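Local atomic coordinates of AbyA5 (Verrucosispora maris, PDB entry 4YWF), a protein that catalyses acetate elimination in spirotetronate biosynthesis, acting as an esterase-like lyase of the alpha/beta-hydrolase superfamily. Residues 20-25 and 257-262; 146-151 and 193-198; 185-190 and 262-267; 246-251 and 281-286. The protein carries 4 engineered substitutions. One frame throughout, in Å; residues are numbered along the deposited sequence.

Interaction 1 (20-25 and 257-262)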
loop_
_atom_site.group_PDB
_atom_site.type_symbol
_atom_site.label_atom_id
_atom_site.label_comp_id
_atom_site.label_asym_id
_atom_site.label_seq_id
_atom_site.Cartn_x
_atom_site.Cartn_y
_atom_site.Cartn_z
HETATM N N MSE A 20 10.055 -19.291 3.559
HETATM C CA MSE A 20 9.887 -19.365 2.121
HETATM C C MSE A 20 11.133 -19.750 1.376
HETATM O O MSE A 20 11.021 -20.400 0.338
HETATM C CB MSE A 20 9.357 -18.051 1.562
HETATM C CG MSE A 20 7.953 -17.774 2.043
HETATM SE SE MSE A 20 6.722 -19.278 1.598
HETATM C CE MSE A 20 6.228 -19.649 3.511
ATOM N N SER A 21 12.312 -19.376 1.881
ATOM C CA SER A 21 13.542 -19.469 1.095
ATOM C C SER A 21 13.238 -18.841 -0.257
ATOM O O SER A 21 13.111 -19.528 -1.286
ATOM C CB SER A 21 14.000 -20.902 0.938
ATOM O OG SER A 21 14.109 -21.534 2.193
ATOM N N ASN A 22 13.052 -17.521 -0.214
ATOM C CA ASN A 22 12.739 -16.761 -1.398
ATOM C C ASN A 22 13.889 -16.830 -2.391
ATOM O O ASN A 22 15.076 -16.943 -2.029
ATOM C CB ASN A 22 12.411 -15.305 -1.062
ATOM C CG ASN A 22 11.161 -15.173 -0.214
ATOM O OD1 ASN A 22 11.214 -14.801 0.963
ATOM N ND2 ASN A 22 10.051 -15.478 -0.784
ATOM N N ASP A 23 13.550 -16.778 -3.656
ATOM C CA ASP A 23 14.604 -16.700 -4.657
ATOM C C ASP A 23 15.330 -15.368 -4.509
ATOM O O ASP A 23 14.704 -14.324 -4.581
ATOM C CB ASP A 23 14.006 -16.838 -6.042
ATOM C CG ASP A 23 15.049 -16.837 -7.097
ATOM O OD1 ASP A 23 15.666 -15.794 -7.350
ATOM O OD2 ASP A 23 15.277 -17.905 -7.642
ATOM N N VAL A 24 16.647 -15.418 -4.308
ATOM C CA VAL A 24 17.443 -14.260 -3.929
ATOM C C VAL A 24 17.674 -13.281 -5.079
ATOM O O VAL A 24 17.827 -12.072 -4.853
ATOM C CB VAL A 24 18.820 -14.660 -3.357
ATOM N N ALA A 25 17.701 -13.788 -6.310
ATOM C CA ALA A 25 17.928 -12.925 -7.487
ATOM C C ALA A 25 16.866 -11.874 -7.424
ATOM O O ALA A 25 17.051 -10.670 -7.596
ATOM C CB ALA A 25 17.775 -13.755 -8.750
ATOM N N PRO A 257 5.944 -13.881 -10.855
ATOM C CA PRO A 257 7.044 -14.216 -9.945
ATOM C C PRO A 257 6.609 -14.908 -8.649
ATOM O O PRO A 257 5.547 -14.584 -8.045
ATOM C CB PRO A 257 7.681 -12.852 -9.616
ATOM C CG PRO A 257 7.358 -12.000 -10.767
ATOM C CD PRO A 257 6.003 -12.453 -11.260
ATOM N N ARG A 258 7.450 -15.839 -8.216
ATOM C CA ARG A 258 7.141 -16.715 -7.079
ATOM C C ARG A 258 6.917 -15.867 -5.813
ATOM O O ARG A 258 6.040 -16.167 -4.994
ATOM C CB ARG A 258 8.295 -17.728 -6.886
ATOM N N VAL A 259 7.703 -14.798 -5.678
ATOM C CA VAL A 259 7.573 -13.932 -4.495
ATOM C C VAL A 259 6.144 -13.366 -4.410
ATOM O O VAL A 259 5.546 -13.404 -3.352
ATOM C CB VAL A 259 8.612 -12.811 -4.449
ATOM C CG1 VAL A 259 8.414 -11.970 -3.206
ATOM C CG2 VAL A 259 10.030 -13.382 -4.400
ATOM N N THR A 260 5.571 -12.929 -5.539
ATOM C CA THR A 260 4.189 -12.454 -5.539
ATOM C C THR A 260 3.187 -13.512 -5.140
ATOM O O THR A 260 2.284 -13.254 -4.356
ATOM C CB THR A 260 3.802 -11.870 -6.915
ATOM O OG1 THR A 260 4.643 -10.754 -7.181
ATOM C CG2 THR A 260 2.375 -11.385 -6.900
ATOM N N VAL A 261 3.338 -14.716 -5.688
ATOM C CA VAL A 261 2.427 -15.846 -5.406
ATOM C C VAL A 261 2.438 -16.289 -3.931
ATOM O O VAL A 261 1.377 -16.596 -3.334
ATOM C CB VAL A 261 2.787 -17.097 -6.259
ATOM C CG1 VAL A 261 1.862 -18.291 -5.938
ATOM C CG2 VAL A 261 2.783 -16.783 -7.761
ATOM N N ASP A 262 3.657 -16.392 -3.394
ATOM C CA ASP A 262 3.890 -16.905 -2.020
ATOM C C ASP A 262 3.374 -15.914 -1.022
ATOM O O ASP A 262 2.697 -16.279 -0.058
ATOM C CB ASP A 262 5.371 -17.089 -1.773
ATOM C CG ASP A 262 5.898 -18.450 -2.227
ATOM O OD1 ASP A 262 5.135 -19.444 -2.270
ATOM O OD2 ASP A 262 7.105 -18.519 -2.523
#
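M20, present as selenomethionine, lays its selenium against the carboxylate of D262: SE lies 4.0 Å from CG of D262. The two side chains run past each other in opposite directions, so the contact is made alongside rather than end on, and it is a van der Waals touch between a soft, polarisable atom and a carboxylate. In M20, CG stands beside the backbone N (chi1 -66°), and bends at chi2 and chi3 curl the chain so that SE is brought to D262. M20 also rests on F90, while D262 leans on P272. The second touch joins N22 and V259, whose side chains cross at about a right angle; V259 turns CG2 toward N22. Here the N-terminal stretch meets helix 258-268, which belongs to the mostly helical insertion between strands 233-239 and 296-301, where alpha/beta hydrolases commonly carry cap elements. D23 occupies the N-cap of helix 24-29, and OD1 accepts from A25 N in a bent, weak bond of 3.0 Å. Further along that helix, E26 reaches across to accept from V259 N, adding a polar tie near the start of helix 258-268. The N-terminal segment is held by further bonds: M20 N donates to D92 and N22 N to D52.

Interaction 2 (146-151 and 193-198)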
loop_
_atom_site.group_PDB
_atom_site.type_symbol
_atom_site.label_atom_id
_atom_site.label_comp_id
_atom_site.label_asym_id
_atom_site.label_seq_id
_atom_site.Cartn_x
_atom_site.Cartn_y
_atom_site.Cartn_z
ATOM N N LEU A 146 -6.633 8.598 2.971
ATOM C CA LEU A 146 -6.290 7.276 3.383
ATOM C C LEU A 146 -5.167 6.692 2.477
ATOM O O LEU A 146 -5.306 6.651 1.273
ATOM C CB LEU A 146 -7.515 6.375 3.367
ATOM C CG LEU A 146 -8.654 6.609 4.347
ATOM C CD1 LEU A 146 -9.667 5.535 4.186
ATOM C CD2 LEU A 146 -8.250 6.646 5.818
HETATM N N MSE A 147 -4.085 6.199 3.060
HETATM C CA MSE A 147 -2.970 5.677 2.257
HETATM C C MSE A 147 -2.633 4.299 2.592
HETATM O O MSE A 147 -2.359 4.001 3.781
HETATM C CB MSE A 147 -1.759 6.545 2.460
HETATM C CG MSE A 147 -0.677 6.149 1.450
HETATM SE SE MSE A 147 0.528 7.667 1.083
HETATM C CE MSE A 147 1.669 6.916 -0.360
ATOM N N THR A 148 -2.552 3.462 1.558
ATOM C CA THR A 148 -2.114 2.081 1.662
ATOM C C THR A 148 -1.303 1.626 0.451
ATOM O O THR A 148 -1.479 2.096 -0.646
ATOM C CB THR A 148 -3.322 1.102 1.757
ATOM O OG1 THR A 148 -4.176 1.249 0.605
ATOM C CG2 THR A 148 -4.135 1.353 3.002
ATOM N N GLY A 149 -0.380 0.709 0.682
ATOM C CA GLY A 149 0.383 0.088 -0.367
ATOM C C GLY A 149 -0.179 -1.302 -0.725
ATOM O O GLY A 149 -1.296 -1.659 -0.362
ATOM N N GLY A 150 0.616 -2.026 -1.506
ATOM C CA GLY A 150 0.343 -3.362 -1.928
ATOM C C GLY A 150 0.821 -4.410 -0.951
ATOM O O GLY A 150 0.943 -4.159 0.257
ATOM N N ILE A 151 1.001 -5.613 -1.462
ATOM C CA ILE A 151 1.044 -6.797 -0.607
ATOM C C ILE A 151 2.419 -6.967 0.087
ATOM O O ILE A 151 2.555 -7.891 0.942
ATOM C CB ILE A 151 0.657 -8.078 -1.383
ATOM C CG1 ILE A 151 1.460 -8.141 -2.690
ATOM C CG2 ILE A 151 -0.860 -8.154 -1.646
ATOM C CD1 ILE A 151 1.679 -9.516 -3.267
ATOM N N ALA A 193 -13.819 -3.690 3.409
ATOM C CA ALA A 193 -14.394 -2.947 4.508
ATOM C C ALA A 193 -13.365 -2.084 5.287
ATOM O O ALA A 193 -13.734 -1.199 6.072
ATOM C CB ALA A 193 -15.114 -3.907 5.476
ATOM N N LEU A 194 -12.087 -2.317 5.043
ATOM C CA LEU A 194 -11.034 -1.751 5.863
ATOM C C LEU A 194 -11.057 -0.231 5.832
ATOM O O LEU A 194 -10.847 0.413 6.852
ATOM C CB LEU A 194 -9.669 -2.298 5.423
ATOM C CG LEU A 194 -8.443 -1.572 6.001
ATOM C CD1 LEU A 194 -8.383 -1.840 7.496
ATOM C CD2 LEU A 194 -7.213 -2.039 5.253
ATOM N N PHE A 195 -11.350 0.349 4.672
ATOM C CA PHE A 195 -11.296 1.769 4.563
ATOM C C PHE A 195 -12.355 2.346 5.492
ATOM O O PHE A 195 -12.072 3.293 6.204
ATOM C CB PHE A 195 -11.497 2.296 3.123
ATOM C CG PHE A 195 -10.608 1.646 2.100
ATOM C CD1 PHE A 195 -9.330 2.102 1.877
ATOM C CD2 PHE A 195 -11.070 0.572 1.336
ATOM C CE1 PHE A 195 -8.507 1.466 0.955
ATOM C CE2 PHE A 195 -10.254 -0.051 0.399
ATOM C CZ PHE A 195 -8.995 0.407 0.198
ATOM N N GLY A 196 -13.585 1.816 5.431
ATOM C CA GLY A 196 -14.671 2.383 6.261
ATOM C C GLY A 196 -14.344 2.336 7.748
ATOM O O GLY A 196 -14.578 3.256 8.466
ATOM N N VAL A 197 -13.728 1.242 8.174
ATOM C CA VAL A 197 -13.309 1.053 9.555
ATOM C C VAL A 197 -12.214 2.032 10.019
ATOM O O VAL A 197 -12.221 2.423 11.180
ATOM C CB VAL A 197 -12.916 -0.397 9.766
ATOM C CG1 VAL A 197 -12.144 -0.578 11.071
ATOM C CG2 VAL A 197 -14.190 -1.258 9.705
ATOM N N LEU A 198 -11.367 2.507 9.109
ATOM C CA LEU A 198 -10.404 3.537 9.429
ATOM C C LEU A 198 -11.096 4.859 9.575
ATOM O O LEU A 198 -10.785 5.644 10.466
ATOM C CB LEU A 198 -9.322 3.656 8.313
ATOM C CG LEU A 198 -8.407 2.469 8.159
ATOM C CD1 LEU A 198 -7.712 2.659 6.796
ATOM C CD2 LEU A 198 -7.422 2.287 9.310
#
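L146 spreads its two methyl branches over one side of helix 194-201, each meeting a different residue. CD1 approaches F195, 3.9 Å from CB of that residue, and sits at about the same distance from the backbone O. CD2 takes the next turn, where CB of L198 lies 4.0 Å from it and CD1 of L198 is hardly farther. With CG placed beside the backbone N (chi1 -67°) and the chain extended at chi2, both branches reach the helix at once. An alanine at L146 would remove both, and would probably leave F195 and L198 facing a gap between sheet and helix.

This tight part gives way to a looser one at T148. Its OG1 stays 4.4 Å from CE1 of F195, near the plane of the ring, and the hydroxyl is engaged by S219 OG instead, so the ring edge only brushes past it. L146 CD1 is also close to the ring plane, which means that the strand meets the rim of F195 while L222, A223 and A226 of helix 218-226 also pack on its side chain. Away from the strand, G196 and V197 are partly exposed, marking the solvent side of the helix. The axes of strand 146-148 and helix 194-198 stand 10.3 Å apart, their directions 135° from each other. Such layering of a helix on a central beta sheet, with alternate strand residues L146 and T148 facing it, is the core architecture of the alpha/beta-hydrolase fold.

Interaction 3 (185-190 and 262-267)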
loop_
_atom_site.group_PDB
_atom_site.type_symbol
_atom_site.label_atom_id
_atom_site.label_comp_id
_atom_site.label_asym_id
_atom_site.label_seq_id
_atom_site.Cartn_x
_atom_site.Cartn_y
_atom_site.Cartn_z
ATOM N N LEU A 185 -5.204 -9.037 10.155
ATOM C CA LEU A 185 -6.343 -9.631 9.484
ATOM C C LEU A 185 -5.955 -10.603 8.363
ATOM O O LEU A 185 -4.856 -10.560 7.801
ATOM C CB LEU A 185 -7.217 -8.540 8.881
ATOM C CG LEU A 185 -7.799 -7.457 9.794
ATOM C CD1 LEU A 185 -8.143 -6.248 8.951
ATOM C CD2 LEU A 185 -9.016 -7.941 10.582
ATOM N N ARG A 186 -6.927 -11.435 7.987
ATOM C CA ARG A 186 -6.774 -12.255 6.800
ATOM C C ARG A 186 -7.256 -11.392 5.600
ATOM O O ARG A 186 -8.190 -10.647 5.728
ATOM C CB ARG A 186 -7.566 -13.554 6.956
ATOM C CG ARG A 186 -7.327 -14.568 5.832
ATOM C CD ARG A 186 -8.284 -15.752 5.932
ATOM N NE ARG A 186 -9.668 -15.297 6.037
ATOM C CZ ARG A 186 -10.720 -16.060 6.342
ATOM N NH1 ARG A 186 -10.580 -17.363 6.582
ATOM N NH2 ARG A 186 -11.943 -15.511 6.382
ATOM N N TYR A 187 -6.515 -11.437 4.511
ATOM C CA TYR A 187 -6.904 -10.863 3.241
ATOM C C TYR A 187 -7.931 -11.848 2.621
ATOM O O TYR A 187 -7.611 -12.920 2.277
ATOM C CB TYR A 187 -5.642 -10.684 2.398
ATOM C CG TYR A 187 -5.742 -10.023 1.035
ATOM C CD1 TYR A 187 -6.764 -9.127 0.676
ATOM C CD2 TYR A 187 -4.787 -10.307 0.103
ATOM C CE1 TYR A 187 -6.817 -8.584 -0.626
ATOM C CE2 TYR A 187 -4.833 -9.771 -1.146
ATOM C CZ TYR A 187 -5.822 -8.949 -1.514
ATOM O OH TYR A 187 -5.679 -8.494 -2.802
ATOM N N ASP A 188 -9.185 -11.456 2.577
ATOM C CA ASP A 188 -10.213 -12.314 2.120
ATOM C C ASP A 188 -11.241 -11.431 1.418
ATOM O O ASP A 188 -11.016 -10.226 1.243
ATOM C CB ASP A 188 -10.834 -13.071 3.302
ATOM C CG ASP A 188 -11.490 -12.150 4.380
ATOM O OD1 ASP A 188 -11.942 -10.993 4.092
ATOM O OD2 ASP A 188 -11.587 -12.618 5.555
ATOM N N LEU A 189 -12.369 -12.046 1.052
ATOM C CA LEU A 189 -13.398 -11.410 0.214
ATOM C C LEU A 189 -14.095 -10.194 0.860
ATOM O O LEU A 189 -14.868 -9.510 0.177
ATOM C CB LEU A 189 -14.445 -12.469 -0.201
ATOM N N ASP A 190 -13.882 -9.981 2.168
ATOM C CA ASP A 190 -14.493 -8.890 2.925
ATOM C C ASP A 190 -13.511 -7.765 3.310
ATOM O O ASP A 190 -13.893 -6.760 3.920
ATOM C CB ASP A 190 -15.149 -9.434 4.190
ATOM C CG ASP A 190 -16.417 -10.248 3.889
ATOM O OD1 ASP A 190 -16.999 -10.040 2.809
ATOM O OD2 ASP A 190 -16.822 -11.115 4.727
ATOM N N ASP A 262 3.657 -16.392 -3.394
ATOM C CA ASP A 262 3.890 -16.905 -2.020
ATOM C C ASP A 262 3.374 -15.914 -1.022
ATOM O O ASP A 262 2.697 -16.279 -0.058
ATOM C CB ASP A 262 5.371 -17.089 -1.773
ATOM C CG ASP A 262 5.898 -18.450 -2.227
ATOM O OD1 ASP A 262 5.135 -19.444 -2.270
ATOM O OD2 ASP A 262 7.105 -18.519 -2.523
ATOM N N THR A 263 3.690 -14.637 -1.261
ATOM C CA THR A 263 3.077 -13.573 -0.431
ATOM C C THR A 263 1.576 -13.609 -0.443
ATOM O O THR A 263 0.914 -13.545 0.606
ATOM C CB THR A 263 3.553 -12.192 -0.906
ATOM O OG1 THR A 263 4.951 -12.179 -0.819
ATOM C CG2 THR A 263 3.005 -11.081 -0.066
ATOM N N LEU A 264 0.996 -13.708 -1.638
ATOM C CA LEU A 264 -0.478 -13.728 -1.712
ATOM C C LEU A 264 -1.058 -14.884 -0.941
ATOM O O LEU A 264 -2.079 -14.760 -0.266
ATOM C CB LEU A 264 -0.967 -13.847 -3.169
ATOM C CG LEU A 264 -1.410 -12.618 -3.971
ATOM C CD1 LEU A 264 -2.197 -13.097 -5.202
ATOM C CD2 LEU A 264 -2.276 -11.626 -3.183
ATOM N N ALA A 265 -0.435 -16.045 -1.102
ATOM C CA ALA A 265 -0.827 -17.207 -0.347
ATOM C C ALA A 265 -0.683 -16.944 1.166
ATOM O O ALA A 265 -1.582 -17.277 1.919
ATOM C CB ALA A 265 -0.018 -18.404 -0.784
ATOM N N ARG A 266 0.399 -16.294 1.612
ATOM C CA ARG A 266 0.512 -16.008 3.066
ATOM C C ARG A 266 -0.604 -15.071 3.482
ATOM O O ARG A 266 -1.394 -15.359 4.382
ATOM C CB ARG A 266 1.854 -15.361 3.452
ATOM C CG ARG A 266 1.860 -14.862 4.915
ATOM C CD ARG A 266 1.639 -15.992 5.954
ATOM N NE ARG A 266 2.695 -17.031 5.832
ATOM C CZ ARG A 266 3.728 -17.241 6.668
ATOM N NH1 ARG A 266 3.909 -16.521 7.786
ATOM N NH2 ARG A 266 4.596 -18.204 6.361
ATOM N N LEU A 267 -0.721 -13.933 2.802
ATOM C CA LEU A 267 -1.772 -12.993 3.233
ATOM C C LEU A 267 -3.176 -13.562 3.247
ATOM O O LEU A 267 -3.949 -13.264 4.144
ATOM C CB LEU A 267 -1.756 -11.674 2.427
ATOM C CG LEU A 267 -0.440 -10.977 2.188
ATOM C CD1 LEU A 267 -0.714 -9.775 1.347
ATOM C CD2 LEU A 267 0.337 -10.587 3.459
HETATM O O HOH W 1 -3.224 -12.831 7.009
#
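Y187 turns the edge of its ring, not a face, to helix 258-268. CE2 lies 3.8 Å from CD2 of L264, whose methyl sits in the plane of the ring; closer to the main chain, CB of Y187 packs 4.0 Å from CB of L267. Swinging CG away from the backbone N (chi1 -177°) sends the ring along the helix flank, where it crosses both leucines at a slant. The backbones are also joined: Y187 N donates to L267 O at 3.2 Å in a fairly straight bond (162°), with the donor well above the carbonyl plane. A water bridges that same oxygen to L185 O, so L267 O, in the last turn of its helix, accepts twice.

Outside this core, R186 directs its guanidinium to D188, NH2 meeting OD2 at 3.0 Å in the guanidinium plane. The other carboxylate oxygen, OD1, receives D190 N and closes an Asx turn. The Y187 ring also makes a T-shaped (edge-to-face) stack with W282. The arrangement fastens the long connection between strand 171-174 and helix 194-201 to the helical insertion that follows strand 233-239, which sits where alpha/beta hydrolases often carry a cap and probably serves as one.

Interaction 4 (246-251 and 281-286)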
loop_
_atom_site.group_PDB
_atom_site.type_symbol
_atom_site.label_atom_id
_atom_site.label_comp_id
_atom_site.label_asym_id
_atom_site.label_seq_id
_atom_site.Cartn_x
_atom_site.Cartn_y
_atom_site.Cartn_z
ATOM N N PHE A 246 -6.020 -10.374 -13.770
ATOM C CA PHE A 246 -5.130 -10.923 -12.762
ATOM C C PHE A 246 -5.763 -12.179 -12.058
ATOM O O PHE A 246 -5.085 -13.133 -11.739
ATOM C CB PHE A 246 -4.758 -9.851 -11.731
ATOM C CG PHE A 246 -3.819 -10.341 -10.690
ATOM C CD1 PHE A 246 -2.494 -10.466 -10.950
ATOM C CD2 PHE A 246 -4.303 -10.773 -9.466
ATOM C CE1 PHE A 246 -1.619 -10.999 -9.999
ATOM C CE2 PHE A 246 -3.454 -11.303 -8.497
ATOM C CZ PHE A 246 -2.105 -11.400 -8.761
ATOM N N PHE A 247 -7.060 -12.140 -11.822
ATOM C CA PHE A 247 -7.716 -13.088 -10.994
ATOM C C PHE A 247 -8.193 -14.281 -11.826
ATOM O O PHE A 247 -8.470 -15.303 -11.277
ATOM C CB PHE A 247 -8.890 -12.432 -10.304
ATOM C CG PHE A 247 -8.502 -11.335 -9.380
ATOM C CD1 PHE A 247 -7.967 -11.638 -8.126
ATOM C CD2 PHE A 247 -8.673 -9.982 -9.739
ATOM C CE1 PHE A 247 -7.598 -10.642 -7.234
ATOM C CE2 PHE A 247 -8.283 -8.996 -8.850
ATOM C CZ PHE A 247 -7.717 -9.318 -7.626
ATOM N N THR A 248 -8.264 -14.133 -13.141
ATOM C CA THR A 248 -8.915 -15.126 -14.029
ATOM C C THR A 248 -8.041 -15.635 -15.155
ATOM O O THR A 248 -8.374 -16.631 -15.780
ATOM C CB THR A 248 -10.185 -14.526 -14.726
ATOM O OG1 THR A 248 -9.760 -13.505 -15.610
ATOM C CG2 THR A 248 -11.199 -13.946 -13.687
ATOM N N ASP A 249 -6.950 -14.965 -15.460
ATOM C CA ASP A 249 -6.135 -15.384 -16.628
ATOM C C ASP A 249 -5.092 -16.352 -16.165
ATOM O O ASP A 249 -4.091 -15.952 -15.572
ATOM C CB ASP A 249 -5.459 -14.204 -17.271
ATOM C CG ASP A 249 -4.586 -14.590 -18.432
ATOM O OD1 ASP A 249 -4.324 -15.795 -18.677
ATOM O OD2 ASP A 249 -4.129 -13.667 -19.112
ATOM N N LYS A 250 -5.323 -17.640 -16.436
ATOM C CA LYS A 250 -4.404 -18.716 -15.977
ATOM C C LYS A 250 -2.989 -18.769 -16.575
ATOM O O LYS A 250 -2.001 -19.000 -15.830
ATOM C CB LYS A 250 -5.110 -20.078 -16.160
ATOM C CG LYS A 250 -6.255 -20.269 -15.212
ATOM C CD LYS A 250 -5.760 -20.326 -13.770
ATOM C CE LYS A 250 -6.838 -20.829 -12.814
ATOM N NZ LYS A 250 -6.845 -20.173 -11.460
ATOM N N GLU A 251 -2.835 -18.522 -17.881
ATOM C CA GLU A 251 -1.475 -18.422 -18.457
ATOM C C GLU A 251 -0.706 -17.272 -17.823
ATOM O O GLU A 251 0.469 -17.432 -17.515
ATOM C CB GLU A 251 -1.445 -18.252 -20.006
ATOM N N ASN A 281 -13.053 -15.486 -7.839
ATOM C CA ASN A 281 -14.240 -14.654 -7.920
ATOM C C ASN A 281 -14.054 -13.233 -7.373
ATOM O O ASN A 281 -15.018 -12.542 -7.115
ATOM C CB ASN A 281 -15.444 -15.373 -7.296
ATOM C CG ASN A 281 -15.707 -16.743 -7.966
ATOM O OD1 ASN A 281 -15.755 -16.861 -9.204
ATOM N ND2 ASN A 281 -15.877 -17.770 -7.158
ATOM N N TRP A 282 -12.802 -12.795 -7.199
ATOM C CA TRP A 282 -12.538 -11.412 -6.765
ATOM C C TRP A 282 -12.497 -10.428 -7.911
ATOM O O TRP A 282 -12.375 -9.210 -7.685
ATOM C CB TRP A 282 -11.204 -11.363 -6.009
ATOM C CG TRP A 282 -11.208 -12.102 -4.717
ATOM C CD1 TRP A 282 -12.220 -12.958 -4.199
ATOM C CD2 TRP A 282 -10.163 -12.096 -3.753
ATOM N NE1 TRP A 282 -11.821 -13.439 -2.961
ATOM C CE2 TRP A 282 -10.574 -12.927 -2.666
ATOM C CE3 TRP A 282 -8.940 -11.421 -3.670
ATOM C CZ2 TRP A 282 -9.777 -13.115 -1.536
ATOM C CZ3 TRP A 282 -8.135 -11.622 -2.538
ATOM C CH2 TRP A 282 -8.551 -12.456 -1.500
ATOM N N ALA A 283 -12.569 -10.917 -9.141
ATOM C CA ALA A 283 -12.501 -10.033 -10.289
ATOM C C ALA A 283 -13.562 -8.933 -10.207
ATOM O O ALA A 283 -14.690 -9.178 -9.815
ATOM C CB ALA A 283 -12.704 -10.818 -11.551
ATOM N N LEU A 284 -13.173 -7.714 -10.543
ATOM C CA LEU A 284 -14.114 -6.647 -10.834
ATOM C C LEU A 284 -14.725 -6.807 -12.248
ATOM O O LEU A 284 -14.013 -6.841 -13.288
ATOM C CB LEU A 284 -13.447 -5.283 -10.693
ATOM C CG LEU A 284 -12.865 -4.973 -9.305
ATOM C CD1 LEU A 284 -11.904 -3.822 -9.373
ATOM C CD2 LEU A 284 -13.988 -4.656 -8.336
ATOM N N THR A 285 -16.048 -6.895 -12.262
ATOM C CA THR A 285 -16.827 -6.969 -13.502
ATOM C C THR A 285 -17.166 -5.580 -14.134
ATOM O O THR A 285 -17.183 -4.530 -13.434
ATOM C CB THR A 285 -18.192 -7.650 -13.242
ATOM O OG1 THR A 285 -18.990 -6.781 -12.448
ATOM C CG2 THR A 285 -18.007 -8.977 -12.491
ATOM N N PRO A 286 -17.540 -5.581 -15.435
ATOM C CA PRO A 286 -17.966 -4.327 -16.087
ATOM C C PRO A 286 -18.976 -3.539 -15.256
ATOM O O PRO A 286 -18.822 -2.316 -15.116
ATOM C CB PRO A 286 -18.635 -4.818 -17.384
ATOM C CG PRO A 286 -17.866 -6.073 -17.715
ATOM C CD PRO A 286 -17.626 -6.733 -16.366
#
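Within the helical insertion that follows strand 233-239, F247 from the short helix 245-248 packs on W282 and A283 from the connection leading to helix 286-290. The main event is a CH-pi contact: CB of W282 stands over one face of the F247 ring, 4.1 Å from its centroid and 21° off the normal, displaced toward the rim on the CD1 and CE1 side. The neighbouring F246 covers the opposite face with its ring edge, CD2 lying 3.9 Å above the plane, so F247 is sandwiched between its own neighbour in sequence and the tryptophan. Alongside, CD2 of F247 approaches CA of A283 at 3.9 Å, from an oblique direction.

The insertion occupies the position, between two parallel strands of the central sheet, where alpha/beta hydrolases often place a cap, and this contact draws its first and last parts together. Replacing F247 with a serine would take the ring away, and would probably leave W282 CB without the ring face it rests on and open a gap beside A283.

The F247 and W282 side chains cross at about a right angle: chi1 -66° leaves CE3 of W282 3.9 Å from CE1 of F247, while the rest of the indole runs on away from that ring. W282 O accepts from H221 NE2, and the ring of that histidine also meets F247. At the exposed border, T248 places CG2 4.1 Å from CB of A283, while its OG1 bonds to A244 O. Beyond this point each segment starts a new helix: D249 caps through a bond from W252 N, and T285 is the N-cap residue of helix 286-290.

From the N terminus, interaction 1 closes the longest loop, bringing 20-25 back to helix 258-268. Nested within it is interaction 2, which joins strand 143-148 of the central sheet to helix 194-201. Interaction 3 opens inside that inner loop and closes beyond it, so it crosses interaction 2; it also crosses interaction 1, with which it shares D262. Interaction 4, between parts of the helical insertion, crosses interactions 1 and 3 but follows interaction 2 in series. Helix 258-268 links the first three: I151 of 146-151 packs against T260, T263, L264 and L267. Contacts of L264 with F246 and of Y187 with W282 connect interactions 3 and 4.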